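Local coordinates for protein Non-structural maintenance of chromosomes element 1 homolog (PDB 7DG2) that probably acts as a RING-type E3 ubiquitin ligase together with a MAGE partner, as a component of the SMC5-SMC6 complex in DNA repair, at residues Y76-N81 with C165-E170; H18-G23 with L161-I166; P59-I64 with N81-D86; V68-G73 with V190-Q195. One frame throughout, in Å; residues are numbered along the deposited sequence.

Contact 1: Y76-N81 with C165-E170; sequences YYALVN and CIMELE
In the winged-helix-like part of Nse1, strand 75-81, central in a three-stranded antiparallel sheet, packs against helix 163-176, and the side chains of M167 and E168 carry the contact from the helix while A78, V80 and the backbone of N81 receive it. The short strand and helix axes come within 8.0 Å and run at 34° to one another. M167 works at the apolar end. Its chain is bent at the last torsion (chi3 68°), and the methyl CE settles against A78 CB at 3.7 Å, with SD beside Y76 CB at 4.2 Å; I20 of the neighbouring strand packs on the same side chain. Two residues further along the strand, V80 and E168 lie flank to flank, their chains pointing opposite ways, with V80 CG1 3.7 Å from E168 CB. The glutamate stays extended beyond CG, which carries its carboxylate past the valine to the end of the strand. There N81 N donates to E168 OE2 over 2.9 Å in a nearly straight bond (168°), although it arrives from above the carboxylate plane. A water lies 2.8 Å from both E168 OE2 and L79 O. The other oxygen, OE1, accepts from the backbone N of M71 and of L72 in the Nse4 chain. A buried carboxylate is thus gripped on both oxygens by backbone N-H groups, an environment that would be expected to favour the charged form and that couples the strand end of Nse1 directly to bound Nse4.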
loop_
_atom_site.group_PDB
_atom_site.type_symbol
_atom_site.label_atom_id
_atom_site.label_comp_id
_atom_site.label_asym_id
_atom_site.label_seq_id
_atom_site.Cartn_x
_atom_site.Cartn_y
_atom_site.Cartn_z
ATOM N N TYR A 76 9.495 5.851 -15.567
ATOM C CA TYR A 76 8.677 5.332 -14.473
ATOM C C TYR A 76 7.268 5.897 -14.565
ATOM O O TYR A 76 7.067 7.037 -14.994
ATOM C CB TYR A 76 9.275 5.697 -13.095
ATOM C CG TYR A 76 10.543 4.936 -12.796
ATOM C CD1 TYR A 76 11.779 5.411 -13.224
ATOM C CD2 TYR A 76 10.502 3.728 -12.119
ATOM C CE1 TYR A 76 12.936 4.705 -12.972
ATOM C CE2 TYR A 76 11.655 3.013 -11.861
ATOM C CZ TYR A 76 12.874 3.513 -12.288
ATOM O OH TYR A 76 14.032 2.805 -12.037
ATOM N N TYR A 77 6.290 5.080 -14.163
ATOM C CA TYR A 77 4.916 5.512 -13.963
ATOM C C TYR A 77 4.615 5.471 -12.471
ATOM O O TYR A 77 4.986 4.511 -11.788
ATOM C CB TYR A 77 3.922 4.610 -14.697
ATOM C CG TYR A 77 3.958 4.755 -16.205
ATOM C CD1 TYR A 77 5.013 4.233 -16.946
ATOM C CD2 TYR A 77 2.934 5.404 -16.881
ATOM C CE1 TYR A 77 5.043 4.363 -18.330
ATOM C CE2 TYR A 77 2.957 5.524 -18.268
ATOM C CZ TYR A 77 4.019 5.014 -18.976
ATOM O OH TYR A 77 4.038 5.143 -20.357
ATOM N N ALA A 78 3.963 6.510 -11.963
ATOM C CA ALA A 78 3.617 6.534 -10.546
ATOM C C ALA A 78 2.210 7.077 -10.346
ATOM O O ALA A 78 1.803 8.033 -11.013
ATOM C CB ALA A 78 4.602 7.384 -9.734
ATOM N N LEU A 79 1.480 6.473 -9.407
ATOM C CA LEU A 79 0.180 6.975 -8.978
ATOM C C LEU A 79 0.433 7.998 -7.876
ATOM O O LEU A 79 0.924 7.642 -6.799
ATOM C CB LEU A 79 -0.703 5.834 -8.472
ATOM C CG LEU A 79 -2.085 6.280 -7.976
ATOM C CD1 LEU A 79 -2.911 6.889 -9.131
ATOM C CD2 LEU A 79 -2.825 5.089 -7.361
ATOM N N VAL A 80 0.127 9.264 -8.148
ATOM C CA VAL A 80 0.484 10.338 -7.228
ATOM C C VAL A 80 -0.764 11.098 -6.795
ATOM O O VAL A 80 -1.753 11.209 -7.526
ATOM C CB VAL A 80 1.535 11.299 -7.844
ATOM C CG1 VAL A 80 2.814 10.537 -8.139
ATOM C CG2 VAL A 80 1.018 11.965 -9.108
ATOM N N ASN A 81 -0.708 11.606 -5.571
ATOM C CA ASN A 81 -1.719 12.507 -5.064
ATOM C C ASN A 81 -1.428 13.927 -5.535
ATOM O O ASN A 81 -0.272 14.315 -5.719
ATOM C CB ASN A 81 -1.742 12.444 -3.542
ATOM C CG ASN A 81 -2.758 13.370 -2.954
ATOM O OD1 ASN A 81 -3.887 13.435 -3.432
ATOM N ND2 ASN A 81 -2.363 14.118 -1.928
ATOM N N CYS A 165 9.102 9.868 -5.064
ATOM C CA CYS A 165 8.978 11.065 -4.248
ATOM C C CYS A 165 9.141 12.326 -5.088
ATOM O O CYS A 165 8.372 13.281 -4.945
ATOM C CB CYS A 165 10.016 11.015 -3.134
ATOM S SG CYS A 165 9.813 12.347 -1.933
ATOM N N ILE A 166 10.143 12.351 -5.974
ATOM C CA ILE A 166 10.326 13.512 -6.840
ATOM C C ILE A 166 9.109 13.715 -7.740
ATOM O O ILE A 166 8.646 14.847 -7.943
ATOM C CB ILE A 166 11.621 13.356 -7.658
ATOM C CG1 ILE A 166 12.802 13.148 -6.715
ATOM C CG2 ILE A 166 11.809 14.556 -8.578
ATOM C CD1 ILE A 166 14.092 12.665 -7.428
ATOM N N MET A 167 8.562 12.624 -8.282
ATOM C CA MET A 167 7.403 12.741 -9.162
ATOM C C MET A 167 6.213 13.339 -8.428
ATOM O O MET A 167 5.550 14.253 -8.935
ATOM C CB MET A 167 7.055 11.375 -9.750
ATOM C CG MET A 167 8.064 10.896 -10.811
ATOM S SD MET A 167 7.806 9.224 -11.416
ATOM C CE MET A 167 6.255 9.411 -12.312
ATOM N N GLU A 168 5.946 12.868 -7.207
ATOM C CA GLU A 168 4.784 13.392 -6.495
ATOM C C GLU A 168 5.026 14.797 -5.947
ATOM O O GLU A 168 4.114 15.636 -5.948
ATOM C CB GLU A 168 4.390 12.458 -5.359
ATOM C CG GLU A 168 3.073 12.878 -4.715
ATOM C CD GLU A 168 2.569 11.843 -3.743
ATOM O OE1 GLU A 168 3.013 11.861 -2.572
ATOM O OE2 GLU A 168 1.757 10.994 -4.166
ATOM N N LEU A 169 6.237 15.074 -5.464
ATOM C CA LEU A 169 6.534 16.319 -4.764
ATOM C C LEU A 169 7.212 17.364 -5.643
ATOM O O LEU A 169 7.659 18.387 -5.117
ATOM C CB LEU A 169 7.411 16.049 -3.534
ATOM C CG LEU A 169 6.761 15.219 -2.421
ATOM C CD1 LEU A 169 7.652 15.209 -1.180
ATOM C CD2 LEU A 169 5.429 15.777 -2.068
ATOM N N GLU A 170 7.280 17.135 -6.959
ATOM C CA GLU A 170 7.972 18.045 -7.878
ATOM C C GLU A 170 7.571 19.498 -7.657
ATOM O O GLU A 170 8.424 20.373 -7.473
ATOM C CB GLU A 170 7.679 17.614 -9.324
ATOM C CG GLU A 170 8.107 18.595 -10.418
ATOM C CD GLU A 170 9.580 18.477 -10.776
ATOM O OE1 GLU A 170 10.190 19.504 -11.155
ATOM O OE2 GLU A 170 10.129 17.354 -10.689
HETATM O O HOH W 1 2.673 8.390 -4.749
#

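Contact 2: H18-G23 with L161-I166; sequences HGIMEG and LHTRCI. With ACT (acetate ion), chain D.
I20, on edge strand 20-22 of the probably winged-helix-like part of Nse1, packs on the N-terminal turn of helix 163-176, joining the small antiparallel sheet to the helix packed against it. Apolar contact centres on this one isoleucine. With CG1 trans to the backbone N (chi1 179°) and chi2 also extended, CD1 reaches into the first turn, 3.4 Å from R164 N and 3.9 Å from T163 CG2. The other branch, CG2, approaches H162 CE1 at 3.8 Å, obliquely to the ring, and also touches R164 CB.

Polar interactions order the helix start rather than bridge the segments. H162 is the N-cap: its ND1 accepts from R164 N at 2.9 Å, with the donor lying in the ring plane, while its NE2 bonds a glycerol, probably from the crystallisation liquor.

The arginine chain runs extended from CG to NE, bringing the guanidinium face against the backbone at G19, a glycine with positive phi just after helix 6-18; W151 adds a cation-pi contact. G19 CA sits over the centre of that face, 3.8 Å from R164 CZ, whereas at the group's edge R164 NH1 donates to acetate O (also probably from the liquor) over 2.9 Å.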
loop_
_atom_site.group_PDB
_atom_site.type_symbol
_atom_site.label_atom_id
_atom_site.label_comp_id
_atom_site.label_asym_id
_atom_site.label_seq_id
_atom_site.Cartn_x
_atom_site.Cartn_y
_atom_site.Cartn_z
ATOM N N HIS A 18 1.975 -0.911 -5.863
ATOM C CA HIS A 18 3.403 -0.659 -6.022
ATOM C C HIS A 18 3.789 0.798 -5.819
ATOM O O HIS A 18 4.962 1.080 -5.512
ATOM C CB HIS A 18 3.849 -1.095 -7.417
ATOM C CG HIS A 18 3.952 -2.576 -7.571
ATOM N ND1 HIS A 18 5.005 -3.298 -7.056
ATOM C CD2 HIS A 18 3.133 -3.473 -8.172
ATOM C CE1 HIS A 18 4.836 -4.578 -7.341
ATOM N NE2 HIS A 18 3.712 -4.709 -8.025
ATOM N N GLY A 19 2.863 1.721 -6.029
ATOM C CA GLY A 19 3.148 3.159 -5.990
ATOM C C GLY A 19 3.818 3.649 -7.254
ATOM O O GLY A 19 3.369 4.631 -7.855
ATOM N N ILE A 20 4.860 2.952 -7.695
ATOM C CA ILE A 20 5.650 3.333 -8.860
ATOM C C ILE A 20 6.121 2.061 -9.553
ATOM O O ILE A 20 6.383 1.046 -8.900
ATOM C CB ILE A 20 6.835 4.231 -8.440
ATOM C CG1 ILE A 20 7.681 4.611 -9.658
ATOM C CG2 ILE A 20 7.678 3.522 -7.398
ATOM C CD1 ILE A 20 8.624 5.816 -9.393
ATOM N N MET A 21 6.196 2.103 -10.882
ATOM C CA MET A 21 6.633 0.958 -11.674
ATOM C C MET A 21 7.463 1.441 -12.855
ATOM O O MET A 21 7.149 2.471 -13.451
ATOM C CB MET A 21 5.436 0.133 -12.190
ATOM C CG MET A 21 4.564 -0.473 -11.083
ATOM S SD MET A 21 3.263 -1.523 -11.773
ATOM C CE MET A 21 4.217 -2.278 -13.112
ATOM N N GLU A 22 8.499 0.676 -13.208
ATOM C CA GLU A 22 9.330 1.008 -14.361
ATOM C C GLU A 22 8.585 0.724 -15.672
ATOM O O GLU A 22 7.695 -0.129 -15.737
ATOM C CB GLU A 22 10.639 0.218 -14.288
ATOM C CG GLU A 22 11.682 0.559 -15.338
ATOM C CD GLU A 22 11.517 -0.274 -16.591
ATOM O OE1 GLU A 22 11.773 0.244 -17.707
ATOM O OE2 GLU A 22 11.102 -1.444 -16.447
ATOM N N GLY A 23 8.980 1.441 -16.731
ATOM C CA GLY A 23 8.193 1.454 -17.959
ATOM C C GLY A 23 8.024 0.092 -18.608
ATOM O O GLY A 23 6.931 -0.250 -19.066
ATOM N N LEU A 161 16.084 11.058 -2.409
ATOM C CA LEU A 161 14.661 10.918 -2.689
ATOM C C LEU A 161 14.450 9.865 -3.767
ATOM O O LEU A 161 15.182 9.823 -4.759
ATOM C CB LEU A 161 14.070 12.246 -3.161
ATOM C CG LEU A 161 14.142 13.435 -2.221
ATOM C CD1 LEU A 161 13.378 14.591 -2.832
ATOM C CD2 LEU A 161 13.577 13.071 -0.859
ATOM N N HIS A 162 13.446 9.009 -3.574
ATOM C CA HIS A 162 13.072 8.064 -4.621
ATOM C C HIS A 162 12.484 8.813 -5.813
ATOM O O HIS A 162 11.930 9.906 -5.671
ATOM C CB HIS A 162 12.048 7.050 -4.071
ATOM C CG HIS A 162 11.913 5.804 -4.899
ATOM N ND1 HIS A 162 11.205 5.763 -6.085
ATOM C CD2 HIS A 162 12.393 4.554 -4.706
ATOM C CE1 HIS A 162 11.266 4.544 -6.589
ATOM N NE2 HIS A 162 11.989 3.794 -5.777
ATOM N N THR A 163 12.596 8.213 -7.005
ATOM C CA THR A 163 11.899 8.766 -8.165
ATOM C C THR A 163 10.427 9.023 -7.855
ATOM O O THR A 163 9.873 10.055 -8.238
ATOM C CB THR A 163 12.040 7.819 -9.354
ATOM O OG1 THR A 163 13.431 7.632 -9.636
ATOM C CG2 THR A 163 11.346 8.396 -10.583
ATOM N N ARG A 164 9.785 8.097 -7.140
ATOM C CA ARG A 164 8.384 8.285 -6.766
ATOM C C ARG A 164 8.184 9.575 -5.989
ATOM O O ARG A 164 7.209 10.307 -6.208
ATOM C CB ARG A 164 7.907 7.107 -5.923
ATOM C CG ARG A 164 6.418 7.227 -5.555
ATOM C CD ARG A 164 6.104 6.465 -4.288
ATOM N NE ARG A 164 4.669 6.394 -4.002
ATOM C CZ ARG A 164 4.151 5.529 -3.137
ATOM N NH1 ARG A 164 4.939 4.673 -2.505
ATOM N NH2 ARG A 164 2.847 5.500 -2.913
ATOM N N CYS A 165 9.102 9.868 -5.064
ATOM C CA CYS A 165 8.978 11.065 -4.248
ATOM C C CYS A 165 9.141 12.326 -5.088
ATOM O O CYS A 165 8.372 13.281 -4.945
ATOM C CB CYS A 165 10.016 11.015 -3.134
ATOM S SG CYS A 165 9.813 12.347 -1.933
ATOM N N ILE A 166 10.143 12.351 -5.974
ATOM C CA ILE A 166 10.326 13.512 -6.840
ATOM C C ILE A 166 9.109 13.715 -7.740
ATOM O O ILE A 166 8.646 14.847 -7.943
ATOM C CB ILE A 166 11.621 13.356 -7.658
ATOM C CG1 ILE A 166 12.802 13.148 -6.715
ATOM C CG2 ILE A 166 11.809 14.556 -8.578
ATOM C CD1 ILE A 166 14.092 12.665 -7.428
HETATM C C ACT D . 3.049 2.072 -1.426
HETATM O O ACT D . 3.491 2.951 -0.606
HETATM O OXT ACT D . 1.920 2.028 -2.012
HETATM C CH3 ACT D . 4.051 0.907 -1.759
#

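Contact 3: P59-I64 with N81-D86; sequences PLFMTI and NRVEND
V83 stands over the ring of F61, where the outer strand 62-68 begins and the chain leaves strand 75-81. CG2 lies above the ring centre, 4.2 Å from the centroid and 10° off the normal, a CH-pi contact over one face. The second methyl, CG1, turns toward the root of the phenylalanine, 3.5 Å from F61 CB, and the two side chains cross. Chi1 of V83 (72°) places CG1 there and leaves CG2 for the ring.

Next to this pair, M62 and N81 form an antiparallel non-hydrogen-bonded pair, and R82 N donates to F61 O over 2.8 Å. R82 CG lies 4.1 Å from T63 CG2; the bend at chi2 then directs the chain on to the carbonyl oxygens of M167 and E168. The N81 amide reaches forward along its own chain: ND2 donates to V83 O at 2.9 Å and also to L72 O of the Nse4 chain. A water lies 2.7 Å from N81 OD1 and 2.9 Å from L60 O.

Q18 of the MAGE chain packs on both F61 and V83. An apolar ring-methyl surface thus faces MAGE while an amide turns to Nse4, so this strand end meets both partner subunits.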
loop_
_atom_site.group_PDB
_atom_site.type_symbol
_atom_site.label_atom_id
_atom_site.label_comp_id
_atom_site.label_asym_id
_atom_site.label_seq_id
_atom_site.Cartn_x
_atom_site.Cartn_y
_atom_site.Cartn_z
ATOM N N PRO A 59 -10.830 14.152 -11.048
ATOM C CA PRO A 59 -11.604 14.799 -9.972
ATOM C C PRO A 59 -11.344 14.217 -8.595
ATOM O O PRO A 59 -11.857 14.767 -7.609
ATOM C CB PRO A 59 -13.061 14.585 -10.402
ATOM C CG PRO A 59 -13.031 13.410 -11.280
ATOM C CD PRO A 59 -11.720 13.445 -11.995
ATOM N N LEU A 60 -10.589 13.122 -8.490
ATOM C CA LEU A 60 -10.177 12.587 -7.204
ATOM C C LEU A 60 -8.818 13.121 -6.774
ATOM O O LEU A 60 -8.286 12.674 -5.752
ATOM C CB LEU A 60 -10.146 11.053 -7.254
ATOM C CG LEU A 60 -11.396 10.376 -7.827
ATOM C CD1 LEU A 60 -11.270 8.851 -7.794
ATOM C CD2 LEU A 60 -12.636 10.825 -7.058
ATOM N N PHE A 61 -8.258 14.064 -7.537
ATOM C CA PHE A 61 -6.927 14.625 -7.296
ATOM C C PHE A 61 -5.867 13.534 -7.228
ATOM O O PHE A 61 -4.980 13.546 -6.373
ATOM C CB PHE A 61 -6.921 15.480 -6.031
ATOM C CG PHE A 61 -7.890 16.620 -6.099
ATOM C CD1 PHE A 61 -7.637 17.707 -6.920
ATOM C CD2 PHE A 61 -9.059 16.597 -5.366
ATOM C CE1 PHE A 61 -8.535 18.760 -6.997
ATOM C CE2 PHE A 61 -9.961 17.652 -5.437
ATOM C CZ PHE A 61 -9.700 18.726 -6.249
ATOM N N MET A 62 -5.982 12.570 -8.139
ATOM C CA MET A 62 -5.025 11.496 -8.332
ATOM C C MET A 62 -4.647 11.473 -9.810
ATOM O O MET A 62 -5.458 11.825 -10.670
ATOM C CB MET A 62 -5.632 10.136 -7.916
ATOM C CG MET A 62 -6.135 10.113 -6.469
ATOM S SD MET A 62 -7.141 8.641 -6.162
ATOM C CE MET A 62 -5.968 7.393 -6.600
ATOM N N THR A 63 -3.406 11.092 -10.107
ATOM C CA THR A 63 -3.050 10.930 -11.512
ATOM C C THR A 63 -1.924 9.917 -11.638
ATOM O O THR A 63 -1.168 9.675 -10.692
ATOM C CB THR A 63 -2.663 12.277 -12.156
ATOM O OG1 THR A 63 -2.734 12.156 -13.585
ATOM C CG2 THR A 63 -1.264 12.694 -11.769
ATOM N N ILE A 64 -1.842 9.294 -12.807
ATOM C CA ILE A 64 -0.730 8.413 -13.138
ATOM C C ILE A 64 0.254 9.251 -13.941
ATOM O O ILE A 64 -0.003 9.578 -15.106
ATOM C CB ILE A 64 -1.192 7.178 -13.922
ATOM C CG1 ILE A 64 -2.162 6.347 -13.082
ATOM C CG2 ILE A 64 0.029 6.344 -14.332
ATOM C CD1 ILE A 64 -2.928 5.267 -13.888
ATOM N N ASN A 81 -0.708 11.606 -5.571
ATOM C CA ASN A 81 -1.719 12.507 -5.064
ATOM C C ASN A 81 -1.428 13.927 -5.535
ATOM O O ASN A 81 -0.272 14.315 -5.719
ATOM C CB ASN A 81 -1.742 12.444 -3.542
ATOM C CG ASN A 81 -2.758 13.370 -2.954
ATOM O OD1 ASN A 81 -3.887 13.435 -3.432
ATOM N ND2 ASN A 81 -2.363 14.118 -1.928
ATOM N N ARG A 82 -2.485 14.709 -5.735
ATOM C CA ARG A 82 -2.313 16.024 -6.338
ATOM C C ARG A 82 -2.995 17.137 -5.548
ATOM O O ARG A 82 -3.152 18.244 -6.074
ATOM C CB ARG A 82 -2.799 16.001 -7.792
ATOM C CG ARG A 82 -1.731 15.447 -8.767
ATOM C CD ARG A 82 -0.582 16.454 -8.843
ATOM N NE ARG A 82 0.682 15.989 -9.430
ATOM C CZ ARG A 82 1.726 15.543 -8.723
ATOM N NH1 ARG A 82 1.655 15.450 -7.393
ATOM N NH2 ARG A 82 2.852 15.192 -9.350
ATOM N N VAL A 83 -3.382 16.899 -4.293
ATOM C CA VAL A 83 -4.049 17.937 -3.509
ATOM C C VAL A 83 -3.599 17.880 -2.056
ATOM O O VAL A 83 -3.259 16.821 -1.518
ATOM C CB VAL A 83 -5.592 17.830 -3.613
ATOM C CG1 VAL A 83 -6.098 16.628 -2.831
ATOM C CG2 VAL A 83 -6.258 19.114 -3.139
ATOM N N GLU A 84 -3.589 19.043 -1.410
ATOM C CA GLU A 84 -3.303 19.139 0.015
ATOM C C GLU A 84 -4.563 19.682 0.678
ATOM O O GLU A 84 -4.911 20.847 0.473
ATOM C CB GLU A 84 -2.083 20.038 0.266
ATOM C CG GLU A 84 -0.874 19.679 -0.629
ATOM C CD GLU A 84 0.234 20.741 -0.667
ATOM O OE1 GLU A 84 0.989 20.867 0.321
ATOM O OE2 GLU A 84 0.354 21.439 -1.700
ATOM N N ASN A 85 -5.267 18.847 1.440
ATOM C CA ASN A 85 -6.510 19.306 2.074
ATOM C C ASN A 85 -6.696 18.599 3.418
ATOM O O ASN A 85 -5.811 17.885 3.897
ATOM C CB ASN A 85 -7.699 19.116 1.117
ATOM C CG ASN A 85 -8.012 17.659 0.828
ATOM O OD1 ASN A 85 -7.696 16.764 1.609
ATOM N ND2 ASN A 85 -8.670 17.417 -0.304
ATOM N N ASP A 86 -7.863 18.818 4.041
ATOM C CA ASP A 86 -8.134 18.233 5.351
ATOM C C ASP A 86 -8.226 16.714 5.287
ATOM O O ASP A 86 -7.920 16.030 6.272
ATOM C CB ASP A 86 -9.443 18.786 5.925
ATOM C CG ASP A 86 -9.312 20.200 6.455
ATOM O OD1 ASP A 86 -8.193 20.756 6.452
ATOM O OD2 ASP A 86 -10.348 20.754 6.883
HETATM O O HOH W 2 -6.355 12.284 -3.689
#

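Contact 4: V68-G73 with V190-Q195; sequences VGEEDG and VAIQSQ
E70, in the turn that joins strands 62-68 and 75-81, reaches into the atypical RING-type zinc finger and binds its backbone just beyond the weakly bonded strand 190-191. This is the tight half of the contact. Both carboxylate oxygens are engaged by consecutive amides: Q193 N donates to E70 OE1 over 2.8 Å, and I192 N donates to E70 OE2 over 2.9 Å at 174°. The two bonds differ in approach. I192 N uses the syn lone pair of OE2, whereas Q193 N comes from the syn side of OE1 but 27° out of the carboxylate plane. The glutamate is extended beyond CG, chi2 -167°, and this length carries the carboxylate from the turn to the finger. Around the bonds, E70 OE1 lies 3.5 Å from I192 CB, while I192 itself is buried against I166 of helix 163-176 and I109 and I110 of helix 96-111. A water lies 2.9 Å from E70 OE2, with V190 O at a weak 3.5 Å from it.

Two backbone N-H groups aimed at one carboxylate would be expected to stabilise its negative charge. Near the same group, H205, a ligand of one zinc ion, touches the E70 side chain and donates from NE2 to V190 O, so the contact adjoins the metal site.

The outer side is looser. E71 and Q193, both partly exposed, cross obliquely with their terminal planes steeply inclined, and E71 OE2 makes its salt bridge with R155 NH1.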
loop_
_atom_site.group_PDB
_atom_site.type_symbol
_atom_site.label_atom_id
_atom_site.label_comp_id
_atom_site.label_asym_id
_atom_site.label_seq_id
_atom_site.Cartn_x
_atom_site.Cartn_y
_atom_site.Cartn_z
ATOM N N VAL A 68 11.368 10.294 -15.331
ATOM C CA VAL A 68 12.630 9.643 -15.673
ATOM C C VAL A 68 13.490 9.544 -14.417
ATOM O O VAL A 68 13.619 10.517 -13.668
ATOM C CB VAL A 68 13.377 10.410 -16.780
ATOM C CG1 VAL A 68 14.744 9.785 -17.029
ATOM C CG2 VAL A 68 12.560 10.429 -18.054
ATOM N N GLY A 69 14.085 8.372 -14.196
ATOM C CA GLY A 69 14.972 8.199 -13.056
ATOM C C GLY A 69 16.262 8.987 -13.253
ATOM O O GLY A 69 16.898 8.905 -14.310
ATOM N N GLU A 70 16.642 9.769 -12.236
ATOM C CA GLU A 70 17.856 10.576 -12.338
ATOM C C GLU A 70 19.090 9.709 -12.537
ATOM O O GLU A 70 20.004 10.078 -13.283
ATOM C CB GLU A 70 18.018 11.444 -11.091
ATOM C CG GLU A 70 16.968 12.509 -10.986
ATOM C CD GLU A 70 17.297 13.541 -9.935
ATOM O OE1 GLU A 70 18.105 13.230 -9.038
ATOM O OE2 GLU A 70 16.732 14.649 -10.014
ATOM N N GLU A 71 19.143 8.563 -11.865
ATOM C CA GLU A 71 20.312 7.699 -11.980
ATOM C C GLU A 71 20.268 6.872 -13.259
ATOM O O GLU A 71 21.195 6.917 -14.077
ATOM C CB GLU A 71 20.414 6.784 -10.758
ATOM C CG GLU A 71 20.492 7.523 -9.437
ATOM C CD GLU A 71 21.145 6.690 -8.353
ATOM O OE1 GLU A 71 21.357 7.214 -7.241
ATOM O OE2 GLU A 71 21.458 5.512 -8.624
ATOM N N ASP A 72 19.191 6.117 -13.452
ATOM C CA ASP A 72 19.187 5.075 -14.466
ATOM C C ASP A 72 18.620 5.518 -15.807
ATOM O O ASP A 72 18.708 4.754 -16.771
ATOM C CB ASP A 72 18.420 3.845 -13.952
ATOM C CG ASP A 72 17.021 4.177 -13.447
ATOM O OD1 ASP A 72 16.436 5.190 -13.886
ATOM O OD2 ASP A 72 16.515 3.415 -12.599
ATOM N N GLY A 73 18.047 6.716 -15.902
ATOM C CA GLY A 73 17.477 7.169 -17.155
ATOM C C GLY A 73 16.253 6.409 -17.618
ATOM O O GLY A 73 15.781 6.645 -18.735
ATOM N N VAL A 190 13.017 20.050 -11.325
ATOM C CA VAL A 190 13.794 19.836 -10.109
ATOM C C VAL A 190 14.875 18.797 -10.360
ATOM O O VAL A 190 14.642 17.767 -11.006
ATOM C CB VAL A 190 12.877 19.401 -8.952
ATOM C CG1 VAL A 190 13.692 18.870 -7.777
ATOM C CG2 VAL A 190 12.000 20.563 -8.507
ATOM N N ALA A 191 16.076 19.074 -9.863
ATOM C CA ALA A 191 17.171 18.116 -9.878
ATOM C C ALA A 191 17.596 17.865 -8.445
ATOM O O ALA A 191 17.837 18.813 -7.691
ATOM C CB ALA A 191 18.359 18.616 -10.702
ATOM N N ILE A 192 17.675 16.592 -8.065
ATOM C CA ILE A 192 18.188 16.221 -6.752
ATOM C C ILE A 192 19.661 15.860 -6.898
ATOM O O ILE A 192 20.528 16.463 -6.252
ATOM C CB ILE A 192 17.366 15.074 -6.136
ATOM C CG1 ILE A 192 15.906 15.497 -5.966
ATOM C CG2 ILE A 192 17.938 14.685 -4.805
ATOM C CD1 ILE A 192 15.707 16.710 -5.070
ATOM N N GLN A 193 19.962 14.884 -7.753
ATOM C CA GLN A 193 21.332 14.640 -8.187
ATOM C C GLN A 193 21.600 15.452 -9.448
ATOM O O GLN A 193 20.737 15.563 -10.321
ATOM C CB GLN A 193 21.570 13.153 -8.451
ATOM C CG GLN A 193 21.356 12.289 -7.219
ATOM C CD GLN A 193 21.668 10.833 -7.473
ATOM O OE1 GLN A 193 20.774 9.980 -7.436
ATOM N NE2 GLN A 193 22.937 10.535 -7.720
ATOM N N SER A 194 22.793 16.036 -9.531
ATOM C CA SER A 194 23.069 16.978 -10.605
ATOM C C SER A 194 24.571 17.136 -10.756
ATOM O O SER A 194 25.352 16.705 -9.907
ATOM C CB SER A 194 22.433 18.346 -10.328
ATOM O OG SER A 194 23.106 18.974 -9.251
ATOM N N GLN A 195 24.961 17.768 -11.857
ATOM C CA GLN A 195 26.282 18.365 -11.993
ATOM C C GLN A 195 26.140 19.872 -11.834
ATOM O O GLN A 195 25.284 20.487 -12.476
ATOM C CB GLN A 195 26.901 18.035 -13.349
ATOM C CG GLN A 195 27.255 16.581 -13.528
ATOM C CD GLN A 195 28.093 16.356 -14.766
ATOM O OE1 GLN A 195 28.141 17.207 -15.656
ATOM N NE2 GLN A 195 28.776 15.215 -14.825
HETATM O O HOH W 3 14.261 14.363 -11.440
#

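In the fold
Helix 163-176 is the common element of contacts 1 and 2, whose centres are 6 Å apart: it meets strand 75-81 in the first and strand 20-22 in the second, and these neighbouring strands are joined by probable hydrogen bonds such as Y77 N to M21 O at 2.8 Å. Contact 3 lies at the far end of the same sheet and shares N81 with contact 1; V80 N to T63 O, 2.9 Å, is a probable hydrogen bond between them. Contact 4, about 25 Å centre to centre from contact 3, ties this sheet to the RING-like domain, where the side chain of A191 is about 6 Å from a zinc ion. E170 OE1 reaches V190 N at 2.9 Å, linking contacts 1 and 4.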